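Glyco_hydro_cc domain-containing protein (Pseudomonas viridiflava, PDB 6UAV) probably cleaves internal beta-1,3-glucosidic bonds of glucans, acting as an endo-beta-1,3-glucanase of glycoside hydrolase family 128. Local coordinates at residues D155-H160 and Y176-W181; S3-V8 and M213-S218; A120-T125 and F159-Y164. One frame throughout, in Å; residues are numbered along the deposited sequence.

Contact 1 of 3, residues D155-H160 and Y176-W181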
loop_
_atom_site.group_PDB
_atom_site.type_symbol
_atom_site.label_atom_id
_atom_site.label_comp_id
_atom_site.label_asym_id
_atom_site.label_seq_id
_atom_site.Cartn_x
_atom_site.Cartn_y
_atom_site.Cartn_z
ATOM N N ASP A 155 -6.289 -11.021 -6.098
ATOM C CA ASP A 155 -5.628 -10.648 -7.372
ATOM C C ASP A 155 -4.154 -10.316 -7.072
ATOM O O ASP A 155 -3.260 -10.810 -7.840
ATOM C CB ASP A 155 -6.426 -9.560 -8.082
ATOM C CG ASP A 155 -7.818 -10.022 -8.458
ATOM O OD1 ASP A 155 -7.920 -10.982 -9.330
ATOM O OD2 ASP A 155 -8.793 -9.523 -7.798
ATOM N N TYR A 156 -3.908 -9.583 -5.993
ATOM C CA TYR A 156 -2.540 -9.238 -5.524
ATOM C C TYR A 156 -2.599 -9.308 -4.031
ATOM O O TYR A 156 -3.578 -8.783 -3.497
ATOM C CB TYR A 156 -2.131 -7.797 -5.877
ATOM C CG TYR A 156 -1.972 -7.597 -7.348
ATOM C CD1 TYR A 156 -3.055 -7.453 -8.173
ATOM C CD2 TYR A 156 -0.708 -7.618 -7.904
ATOM C CE1 TYR A 156 -2.878 -7.346 -9.538
ATOM C CE2 TYR A 156 -0.532 -7.478 -9.267
ATOM C CZ TYR A 156 -1.622 -7.331 -10.078
ATOM O OH TYR A 156 -1.377 -7.261 -11.428
ATOM N N LEU A 157 -1.558 -9.823 -3.406
ATOM C CA LEU A 157 -1.364 -9.602 -1.959
ATOM C C LEU A 157 -0.763 -8.207 -1.773
ATOM O O LEU A 157 -0.178 -7.646 -2.713
ATOM C CB LEU A 157 -0.448 -10.663 -1.372
ATOM C CG LEU A 157 -1.122 -12.023 -1.132
ATOM C CD1 LEU A 157 -0.060 -13.054 -0.766
ATOM C CD2 LEU A 157 -2.198 -11.943 -0.028
ATOM N N ALA A 158 -0.881 -7.650 -0.580
ATOM C CA ALA A 158 -0.230 -6.363 -0.276
ATOM C C ALA A 158 0.684 -6.602 0.918
ATOM O O ALA A 158 0.431 -7.497 1.722
ATOM C CB ALA A 158 -1.185 -5.211 -0.116
ATOM N N PHE A 159 1.726 -5.784 1.015
ATOM C CA PHE A 159 2.719 -5.954 2.072
ATOM C C PHE A 159 3.237 -4.586 2.491
ATOM O O PHE A 159 3.364 -3.695 1.663
ATOM C CB PHE A 159 3.829 -6.871 1.557
ATOM C CG PHE A 159 4.646 -7.427 2.694
ATOM C CD1 PHE A 159 4.042 -8.207 3.653
ATOM C CD2 PHE A 159 5.986 -7.149 2.840
ATOM C CE1 PHE A 159 4.748 -8.691 4.740
ATOM C CE2 PHE A 159 6.684 -7.634 3.929
ATOM C CZ PHE A 159 6.064 -8.401 4.871
ATOM N N HIS A 160 3.529 -4.446 3.780
ATOM C CA HIS A 160 4.185 -3.295 4.396
ATOM C C HIS A 160 5.454 -3.771 5.089
ATOM O O HIS A 160 5.442 -4.845 5.704
ATOM C CB HIS A 160 3.263 -2.708 5.499
ATOM C CG HIS A 160 1.929 -2.237 5.002
ATOM N ND1 HIS A 160 0.955 -1.830 5.886
ATOM C CD2 HIS A 160 1.468 -2.037 3.758
ATOM C CE1 HIS A 160 -0.094 -1.376 5.181
ATOM N NE2 HIS A 160 0.202 -1.505 3.845
ATOM N N TYR A 176 2.136 -18.238 -1.937
ATOM C CA TYR A 176 0.690 -18.155 -2.303
ATOM C C TYR A 176 0.549 -18.071 -3.827
ATOM O O TYR A 176 -0.585 -18.145 -4.312
ATOM C CB TYR A 176 -0.013 -17.006 -1.565
ATOM C CG TYR A 176 0.037 -17.217 -0.075
ATOM C CD1 TYR A 176 -0.765 -18.176 0.533
ATOM C CD2 TYR A 176 0.983 -16.596 0.690
ATOM C CE1 TYR A 176 -0.676 -18.443 1.883
ATOM C CE2 TYR A 176 1.077 -16.826 2.051
ATOM C CZ TYR A 176 0.257 -17.765 2.645
ATOM O OH TYR A 176 0.384 -18.049 3.967
ATOM N N GLY A 177 1.639 -17.845 -4.552
ATOM C CA GLY A 177 1.593 -17.768 -6.033
ATOM C C GLY A 177 0.940 -16.466 -6.497
ATOM O O GLY A 177 0.437 -16.397 -7.653
ATOM N N LYS A 178 0.922 -15.445 -5.643
ATOM C CA LYS A 178 0.301 -14.147 -5.936
ATOM C C LYS A 178 1.353 -13.047 -6.061
ATOM O O LYS A 178 2.334 -12.989 -5.283
ATOM C CB LYS A 178 -0.594 -13.749 -4.769
ATOM C CG LYS A 178 -1.765 -14.677 -4.507
ATOM C CD LYS A 178 -2.644 -14.974 -5.738
ATOM C CE LYS A 178 -3.809 -15.848 -5.312
ATOM N NZ LYS A 178 -4.871 -15.863 -6.332
ATOM N N PRO A 179 1.176 -12.146 -7.051
ATOM C CA PRO A 179 1.981 -10.930 -7.126
ATOM C C PRO A 179 1.543 -9.930 -6.046
ATOM O O PRO A 179 0.586 -10.150 -5.299
ATOM C CB PRO A 179 1.724 -10.425 -8.535
ATOM C CG PRO A 179 0.308 -10.842 -8.758
ATOM C CD PRO A 179 0.213 -12.235 -8.162
ATOM N N PHE A 180 2.364 -8.892 -5.872
ATOM C CA PHE A 180 2.294 -7.990 -4.707
ATOM C C PHE A 180 2.119 -6.543 -5.142
ATOM O O PHE A 180 2.657 -6.143 -6.203
ATOM C CB PHE A 180 3.575 -8.014 -3.893
ATOM C CG PHE A 180 3.939 -9.404 -3.442
ATOM C CD1 PHE A 180 3.335 -9.924 -2.321
ATOM C CD2 PHE A 180 4.964 -10.105 -4.060
ATOM C CE1 PHE A 180 3.672 -11.187 -1.871
ATOM C CE2 PHE A 180 5.326 -11.352 -3.580
ATOM C CZ PHE A 180 4.674 -11.890 -2.487
ATOM N N TRP A 181 1.518 -5.779 -4.259
ATOM C CA TRP A 181 1.771 -4.335 -4.131
ATOM C C TRP A 181 2.420 -4.129 -2.760
ATOM O O TRP A 181 1.865 -4.610 -1.720
ATOM C CB TRP A 181 0.462 -3.542 -4.213
ATOM C CG TRP A 181 -0.269 -3.528 -5.526
ATOM C CD1 TRP A 181 -0.400 -4.480 -6.501
ATOM C CD2 TRP A 181 -1.086 -2.420 -5.946
ATOM N NE1 TRP A 181 -1.242 -4.041 -7.497
ATOM C CE2 TRP A 181 -1.684 -2.780 -7.170
ATOM C CE3 TRP A 181 -1.317 -1.148 -5.411
ATOM C CZ2 TRP A 181 -2.531 -1.909 -7.866
ATOM C CZ3 TRP A 181 -2.160 -0.308 -6.090
ATOM C CH2 TRP A 181 -2.775 -0.694 -7.289
#
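Leu157 pairs with Phe180 and Ala158 with Trp181 in parallel register on strands 156-161 and 180-185, the sixth and seventh strands of the eight-stranded TIM barrel, joined through helix 166-173 as a beta-alpha-beta crossover. Leu157 uses both its N and its O: Leu157 N donates to Pro179 O at 2.9 Å and Leu157 O accepts from Trp181 N at 3.0 Å. One step further, Phe159 N reaches Trp181 O at 3.0 Å. Phe180 CA makes a CH...O contact to Leu157 O, and Ala158 CA one to Trp181 O.

On the helix-facing side, Leu157 lays CB beside Phe180 CD1 at 4.0 Å. Its CD1 branch runs out to CB and CD2 of Tyr176, crossing that side chain at about a right angle, while CG rests on Lys178 CB. Tyr176 OH bonds Asp137 OD1, and Lys178 NZ bonds Ile154 O. Helix 132-146 covers this patch through Leu136.

Inside the barrel, Trp181 presents the edge of its five-membered ring to the face of Tyr156 in a T-shaped pair, planes 68° apart and centroids 4.7 Å from each other. Tyr156 sets CG anti to its carbonyl carbon (chi1 -67°), which carries the ring across to Pro179 and the indole of Trp181. Trp181 itself also meets Trp27, Tyr78 and Phe221, so the indole belongs to the aromatic filling of the barrel, with Tyr156 against its edge. NE1 of Trp181 stands 3.6 Å above the Tyr156 plane, displaced toward the rim, and Pro179 CG packs obliquely 3.5 Å from Tyr156 CD2.

Contact 2 of 3, residues S3-V8 and M213-S218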
loop_
_atom_site.group_PDB
_atom_site.type_symbol
_atom_site.label_atom_id
_atom_site.label_comp_id
_atom_site.label_asym_id
_atom_site.label_seq_id
_atom_site.Cartn_x
_atom_site.Cartn_y
_atom_site.Cartn_z
ATOM N N SER A 3 7.678 5.831 -13.679
ATOM C CA SER A 3 7.385 4.416 -13.367
ATOM C C SER A 3 5.898 4.229 -13.105
ATOM O O SER A 3 5.371 4.890 -12.192
ATOM C CB SER A 3 8.092 3.981 -12.131
ATOM O OG SER A 3 7.763 2.617 -11.928
ATOM N N VAL A 4 5.220 3.256 -13.703
ATOM C CA VAL A 4 3.814 2.931 -13.287
ATOM C C VAL A 4 3.823 2.419 -11.847
ATOM O O VAL A 4 2.783 2.475 -11.213
ATOM C CB VAL A 4 3.136 1.904 -14.213
ATOM C CG1 VAL A 4 3.931 0.609 -14.267
ATOM C CG2 VAL A 4 1.660 1.631 -13.827
ATOM N N LYS A 5 4.957 1.908 -11.334
ATOM C CA LYS A 5 4.941 1.279 -9.974
ATOM C C LYS A 5 4.931 2.345 -8.878
ATOM O O LYS A 5 4.564 2.037 -7.752
ATOM C CB LYS A 5 6.203 0.440 -9.765
ATOM C CG LYS A 5 6.462 -0.597 -10.838
ATOM C CD LYS A 5 7.237 -1.790 -10.262
ATOM C CE LYS A 5 7.703 -2.764 -11.343
ATOM N NZ LYS A 5 8.157 -4.056 -10.737
ATOM N N ARG A 6 5.470 3.535 -9.160
ATOM C CA ARG A 6 5.947 4.433 -8.089
ATOM C C ARG A 6 4.805 5.213 -7.443
ATOM O O ARG A 6 4.226 6.050 -8.070
ATOM C CB ARG A 6 7.074 5.329 -8.623
ATOM C CG ARG A 6 7.727 6.106 -7.500
ATOM C CD ARG A 6 9.135 6.569 -7.836
ATOM N NE ARG A 6 9.954 5.508 -8.397
ATOM C CZ ARG A 6 11.012 5.672 -9.195
ATOM N NH1 ARG A 6 11.519 6.864 -9.466
ATOM N NH2 ARG A 6 11.579 4.596 -9.689
ATOM N N GLY A 7 4.565 5.003 -6.152
ATOM C CA GLY A 7 3.494 5.690 -5.443
ATOM C C GLY A 7 3.941 6.238 -4.114
ATOM O O GLY A 7 5.097 6.067 -3.684
ATOM N N VAL A 8 2.980 6.856 -3.453
ATOM C CA VAL A 8 3.172 7.400 -2.089
ATOM C C VAL A 8 1.976 6.975 -1.252
ATOM O O VAL A 8 0.858 7.111 -1.716
ATOM C CB VAL A 8 3.385 8.933 -2.149
ATOM C CG1 VAL A 8 3.680 9.475 -0.757
ATOM C CG2 VAL A 8 4.537 9.270 -3.103
ATOM N N MET A 213 15.197 -2.861 -6.132
ATOM C CA MET A 213 14.765 -4.261 -5.976
ATOM C C MET A 213 13.287 -4.371 -6.404
ATOM O O MET A 213 12.972 -5.304 -7.196
ATOM C CB MET A 213 15.003 -4.689 -4.529
ATOM C CG MET A 213 14.578 -6.105 -4.220
ATOM S SD MET A 213 12.847 -6.211 -3.749
ATOM C CE MET A 213 12.861 -5.315 -2.204
ATOM N N LEU A 214 12.430 -3.426 -6.006
ATOM C CA LEU A 214 10.976 -3.508 -6.279
ATOM C C LEU A 214 10.718 -3.268 -7.769
ATOM O O LEU A 214 9.849 -3.936 -8.298
ATOM C CB LEU A 214 10.210 -2.536 -5.408
ATOM C CG LEU A 214 10.242 -2.837 -3.915
ATOM C CD1 LEU A 214 9.630 -1.664 -3.146
ATOM C CD2 LEU A 214 9.516 -4.153 -3.535
ATOM N N GLU A 215 11.465 -2.363 -8.392
ATOM C CA GLU A 215 11.376 -2.100 -9.836
ATOM C C GLU A 215 11.752 -3.382 -10.595
ATOM O O GLU A 215 11.139 -3.642 -11.635
ATOM C CB GLU A 215 12.257 -0.914 -10.209
ATOM C CG GLU A 215 11.639 0.440 -9.836
ATOM C CD GLU A 215 10.441 0.871 -10.662
ATOM O OE1 GLU A 215 10.239 0.277 -11.783
ATOM O OE2 GLU A 215 9.764 1.835 -10.227
ATOM N N ARG A 216 12.778 -4.106 -10.129
ATOM C CA ARG A 216 13.324 -5.272 -10.863
ATOM C C ARG A 216 12.474 -6.512 -10.618
ATOM O O ARG A 216 12.559 -7.368 -11.448
ATOM C CB ARG A 216 14.819 -5.492 -10.587
ATOM C CG ARG A 216 15.621 -4.304 -11.110
ATOM C CD ARG A 216 17.124 -4.455 -10.993
ATOM N NE ARG A 216 17.783 -3.301 -11.624
ATOM C CZ ARG A 216 19.076 -3.061 -11.473
ATOM N NH1 ARG A 216 19.795 -3.900 -10.744
ATOM N NH2 ARG A 216 19.626 -2.002 -12.035
ATOM N N ARG A 217 11.650 -6.587 -9.577
ATOM C CA ARG A 217 10.796 -7.780 -9.360
ATOM C C ARG A 217 9.572 -7.743 -10.276
ATOM O O ARG A 217 8.724 -6.813 -10.133
ATOM C CB ARG A 217 10.322 -7.844 -7.918
ATOM C CG ARG A 217 11.359 -8.332 -6.948
ATOM C CD ARG A 217 10.736 -8.514 -5.578
ATOM N NE ARG A 217 10.041 -9.768 -5.428
ATOM C CZ ARG A 217 10.494 -10.856 -4.801
ATOM N NH1 ARG A 217 11.668 -10.851 -4.163
ATOM N NH2 ARG A 217 9.669 -11.870 -4.675
ATOM N N SER A 218 9.440 -8.774 -11.123
ATOM C CA SER A 218 8.286 -8.932 -12.046
ATOM C C SER A 218 7.041 -9.212 -11.229
ATOM O O SER A 218 5.968 -8.858 -11.776
ATOM C CB SER A 218 8.488 -10.004 -13.079
ATOM O OG SER A 218 8.813 -11.231 -12.456
HETATM O O HOH W 1 6.315 -5.990 -12.725
#
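The guanidinium of Arg6 and the carboxylate of Glu215 stand almost perpendicular, their planes 86° apart, with Glu215 OE2 at the guanidinium edge and near its plane. The hydrogen bond in this salt bridge is weak, Arg6 NH2 to Glu215 OE2 being 3.3 Å. It joins the first strand of the TIM barrel, 6-9, to the end of helix 200-216, which leads into the last strand, 220-225. Arg6 has further partners in the carbonyls of Leu256 and Pro257 and in Tyr223 OH, and that same hydroxyl also binds Glu215 OE2.

A closer grip comes from Ser3 OG, which donates to the syn lone pair of Glu215 OE2 at 2.7 Å. Ser3 OG also accepts from Lys5 N at 3.0 Å, an ST turn within the type I beta turn Ser3 to Arg6, and chi1 of -179° brings it to the helix.

The extended Lys5 chain runs alongside Glu215, the two side chains heading opposite ways, and carries the ammonium to the carboxyl end of the helix, whose dipole would probably favour the positive charge. Lys5 NZ donates in plane to a lone pair of Leu214 O at 3.0 Å. Lys5 NZ reaches Glu215 O at 3.1 Å from above that carbonyl, 60° out of its plane, and Val220 O is its partner outside. A water, weak fourth neighbour, lies 3.3 Å from Lys5 NZ, so the N-H groups must be shared; it donates to Ser218 O at 3.0 Å.

Contact 3 of 3, residues A120-T125 and F159-Y164. With GOL (glycerol), chain E.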
loop_
_atom_site.group_PDB
_atom_site.type_symbol
_atom_site.label_atom_id
_atom_site.label_comp_id
_atom_site.label_asym_id
_atom_site.label_seq_id
_atom_site.Cartn_x
_atom_site.Cartn_y
_atom_site.Cartn_z
ATOM N N ALA A 120 -3.338 -6.420 3.282
ATOM C CA ALA A 120 -2.004 -5.781 3.445
ATOM C C ALA A 120 -1.384 -6.304 4.717
ATOM O O ALA A 120 -1.865 -5.969 5.835
ATOM C CB ALA A 120 -2.122 -4.284 3.457
ATOM N N MET A 121 -0.369 -7.152 4.554
ATOM C CA MET A 121 0.289 -7.848 5.653
ATOM C C MET A 121 1.539 -7.102 6.127
ATOM O O MET A 121 2.109 -6.264 5.412
ATOM C CB MET A 121 0.619 -9.286 5.236
ATOM C CG MET A 121 -0.622 -10.077 4.743
ATOM S SD MET A 121 -2.051 -10.068 5.908
ATOM C CE MET A 121 -1.331 -10.948 7.289
ATOM N N ASN A 122 1.886 -7.426 7.368
ATOM C CA ASN A 122 3.148 -7.007 8.022
ATOM C C ASN A 122 3.456 -8.068 9.096
ATOM O O ASN A 122 2.651 -9.033 9.261
ATOM C CB ASN A 122 2.988 -5.561 8.536
ATOM C CG ASN A 122 4.255 -4.801 8.914
ATOM O OD1 ASN A 122 5.347 -5.380 9.108
ATOM N ND2 ASN A 122 4.099 -3.492 8.979
ATOM N N TRP A 123 4.551 -7.911 9.840
ATOM C CA TRP A 123 4.781 -8.719 11.048
ATOM C C TRP A 123 3.908 -8.156 12.124
ATOM O O TRP A 123 3.922 -6.937 12.261
ATOM C CB TRP A 123 6.255 -8.731 11.461
ATOM C CG TRP A 123 6.516 -9.907 12.344
ATOM C CD1 TRP A 123 6.514 -9.993 13.694
ATOM C CD2 TRP A 123 6.685 -11.231 11.844
ATOM N NE1 TRP A 123 6.687 -11.296 14.070
ATOM C CE2 TRP A 123 6.794 -12.080 12.948
ATOM C CE3 TRP A 123 6.814 -11.726 10.543
ATOM C CZ2 TRP A 123 7.032 -13.441 12.805
ATOM C CZ3 TRP A 123 7.091 -13.060 10.405
ATOM C CH2 TRP A 123 7.122 -13.903 11.509
ATOM N N GLY A 124 3.158 -9.014 12.828
ATOM C CA GLY A 124 1.981 -8.579 13.568
ATOM C C GLY A 124 2.105 -8.735 15.058
ATOM O O GLY A 124 3.164 -9.190 15.569
ATOM N N THR A 125 1.019 -8.331 15.686
ATOM C CA THR A 125 0.835 -8.303 17.161
ATOM C C THR A 125 -0.379 -9.129 17.568
ATOM O O THR A 125 -0.520 -9.446 18.768
ATOM C CB THR A 125 0.767 -6.868 17.665
ATOM O OG1 THR A 125 -0.340 -6.284 16.990
ATOM C CG2 THR A 125 2.058 -6.123 17.398
ATOM N N PHE A 159 1.726 -5.784 1.015
ATOM C CA PHE A 159 2.719 -5.954 2.072
ATOM C C PHE A 159 3.237 -4.586 2.491
ATOM O O PHE A 159 3.364 -3.695 1.663
ATOM C CB PHE A 159 3.829 -6.871 1.557
ATOM C CG PHE A 159 4.646 -7.427 2.694
ATOM C CD1 PHE A 159 4.042 -8.207 3.653
ATOM C CD2 PHE A 159 5.986 -7.149 2.840
ATOM C CE1 PHE A 159 4.748 -8.691 4.740
ATOM C CE2 PHE A 159 6.684 -7.634 3.929
ATOM C CZ PHE A 159 6.064 -8.401 4.871
ATOM N N HIS A 160 3.529 -4.446 3.780
ATOM C CA HIS A 160 4.185 -3.295 4.396
ATOM C C HIS A 160 5.454 -3.771 5.089
ATOM O O HIS A 160 5.442 -4.845 5.704
ATOM C CB HIS A 160 3.263 -2.708 5.499
ATOM C CG HIS A 160 1.929 -2.237 5.002
ATOM N ND1 HIS A 160 0.955 -1.830 5.886
ATOM C CD2 HIS A 160 1.468 -2.037 3.758
ATOM C CE1 HIS A 160 -0.094 -1.376 5.181
ATOM N NE2 HIS A 160 0.202 -1.505 3.845
ATOM N N TRP A 161 6.523 -2.982 5.011
ATOM C CA TRP A 161 7.786 -3.398 5.640
ATOM C C TRP A 161 8.630 -2.149 5.911
ATOM O O TRP A 161 8.798 -1.336 5.002
ATOM C CB TRP A 161 8.505 -4.406 4.761
ATOM C CG TRP A 161 9.479 -5.198 5.559
ATOM C CD1 TRP A 161 10.858 -5.146 5.480
ATOM C CD2 TRP A 161 9.153 -6.172 6.560
ATOM N NE1 TRP A 161 11.392 -6.025 6.374
ATOM C CE2 TRP A 161 10.380 -6.672 7.047
ATOM C CE3 TRP A 161 7.947 -6.700 7.059
ATOM C CZ2 TRP A 161 10.426 -7.623 8.053
ATOM C CZ3 TRP A 161 8.002 -7.632 8.070
ATOM C CH2 TRP A 161 9.234 -8.109 8.536
ATOM N N TYR A 162 9.123 -2.059 7.142
ATOM C CA TYR A 162 9.911 -0.914 7.664
ATOM C C TYR A 162 11.328 -1.320 8.119
ATOM O O TYR A 162 11.889 -0.747 9.045
ATOM C CB TYR A 162 9.097 -0.285 8.798
ATOM C CG TYR A 162 7.907 0.478 8.287
ATOM C CD1 TYR A 162 6.722 -0.185 7.991
ATOM C CD2 TYR A 162 7.988 1.834 7.991
ATOM C CE1 TYR A 162 5.610 0.508 7.535
ATOM C CE2 TYR A 162 6.896 2.543 7.524
ATOM C CZ TYR A 162 5.704 1.870 7.282
ATOM O OH TYR A 162 4.639 2.590 6.843
ATOM N N ASP A 163 11.908 -2.372 7.525
ATOM C CA ASP A 163 13.204 -2.925 7.998
ATOM C C ASP A 163 13.933 -3.468 6.791
ATOM O O ASP A 163 13.442 -3.407 5.661
ATOM C CB ASP A 163 13.022 -3.962 9.105
ATOM C CG ASP A 163 14.120 -4.044 10.144
ATOM O OD1 ASP A 163 15.253 -3.671 9.832
ATOM O OD2 ASP A 163 13.825 -4.521 11.245
ATOM N N TYR A 164 15.158 -3.916 7.044
ATOM C CA TYR A 164 15.893 -4.716 6.055
ATOM C C TYR A 164 15.134 -6.025 5.780
ATOM O O TYR A 164 14.197 -6.387 6.522
ATOM C CB TYR A 164 17.278 -5.048 6.602
ATOM C CG TYR A 164 18.136 -3.836 6.852
ATOM C CD1 TYR A 164 18.109 -3.214 8.084
ATOM C CD2 TYR A 164 18.970 -3.312 5.877
ATOM C CE1 TYR A 164 18.878 -2.096 8.353
ATOM C CE2 TYR A 164 19.765 -2.195 6.135
ATOM C CZ TYR A 164 19.681 -1.557 7.358
ATOM O OH TYR A 164 20.476 -0.482 7.658
HETATM C C1 GOL E . 9.649 -5.972 11.633
HETATM O O1 GOL E . 9.224 -6.739 12.773
HETATM C C2 GOL E . 8.499 -5.176 11.031
HETATM O O2 GOL E . 7.939 -4.361 12.057
HETATM C C3 GOL E . 8.858 -4.314 9.823
HETATM O O3 GOL E . 7.700 -3.782 9.162
#
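Met121 and Phe159 form a parallel bridge near the ends of strands 115-121 and 156-161, and the backbone bond across it is His160 N to Met121 O, 2.8 Å long. Beyond it the chains part, and side chains take over.

Met121 CB lies 3.9 Å from Phe159 CD1, and the rest of Met121 turns off toward helix 132-146. On the barrel side, Ala120 CB sits 3.6 Å from His160 NE2. The imidazole is held at both nitrogens, ND1 by Glu84 and NE2 by Thr183, which should fix its rotation. Asn122 crosses His160 at about a right angle, its amide plane turned 81° from the ring, with ND2 near His160 CB. That ND2 binds Glu84 as well, so one carboxylate oxygen, OE2, ties the asparagine to the histidine.

All this takes place at the C-terminal mouth of the TIM barrel, where glycosidases of this fold bind sugar, and a glycerol, probably from the crystallisation liquor, occupies the spot. Asn122 OD1 accepts from glycerol O3 at 2.8 Å and from Trp123 N, also at 2.8 Å; chi1 of -164° swings the amide to the glycerol. Tyr162 N donates to the same O3 at 3.0 Å, so this hydroxyl links the two segments.

Trp161 lies beneath the glycerol. Glycerol C3 is 3.6 Å above one face of the Trp161 indole, offset toward the rim, consistent with a platform for a sugar ring. Trp161 NE1 bonds Tyr164 O in the ring plane, steadying the indole. At its edge stands Trp123 N, and Trp161 CZ3 packs 4.0 Å from Trp123 CB.

In the fold
Contacts 1 and 3 share strand 156-161, whose two edges they use: strand 180-185 lies on one and strand 115-121 on the other. They meet where Ala158 O and Met121 N, 3.0 Å apart, probably hydrogen bond. Contact 2 touches neither, its centre about 13 Å from that of contact 1 and about 18 Å from that of contact 3, though all three reach the same closed sheet. It is the buried one, yet its chemistry is polar and charged, joining the first strand to the last barrel helix but one. Contact 1 is regular strand pairing with aromatic and aliphatic packing, and contact 3, partly open at the barrel mouth, turns from strand pairing to polar and aromatic groups that hold a glycerol.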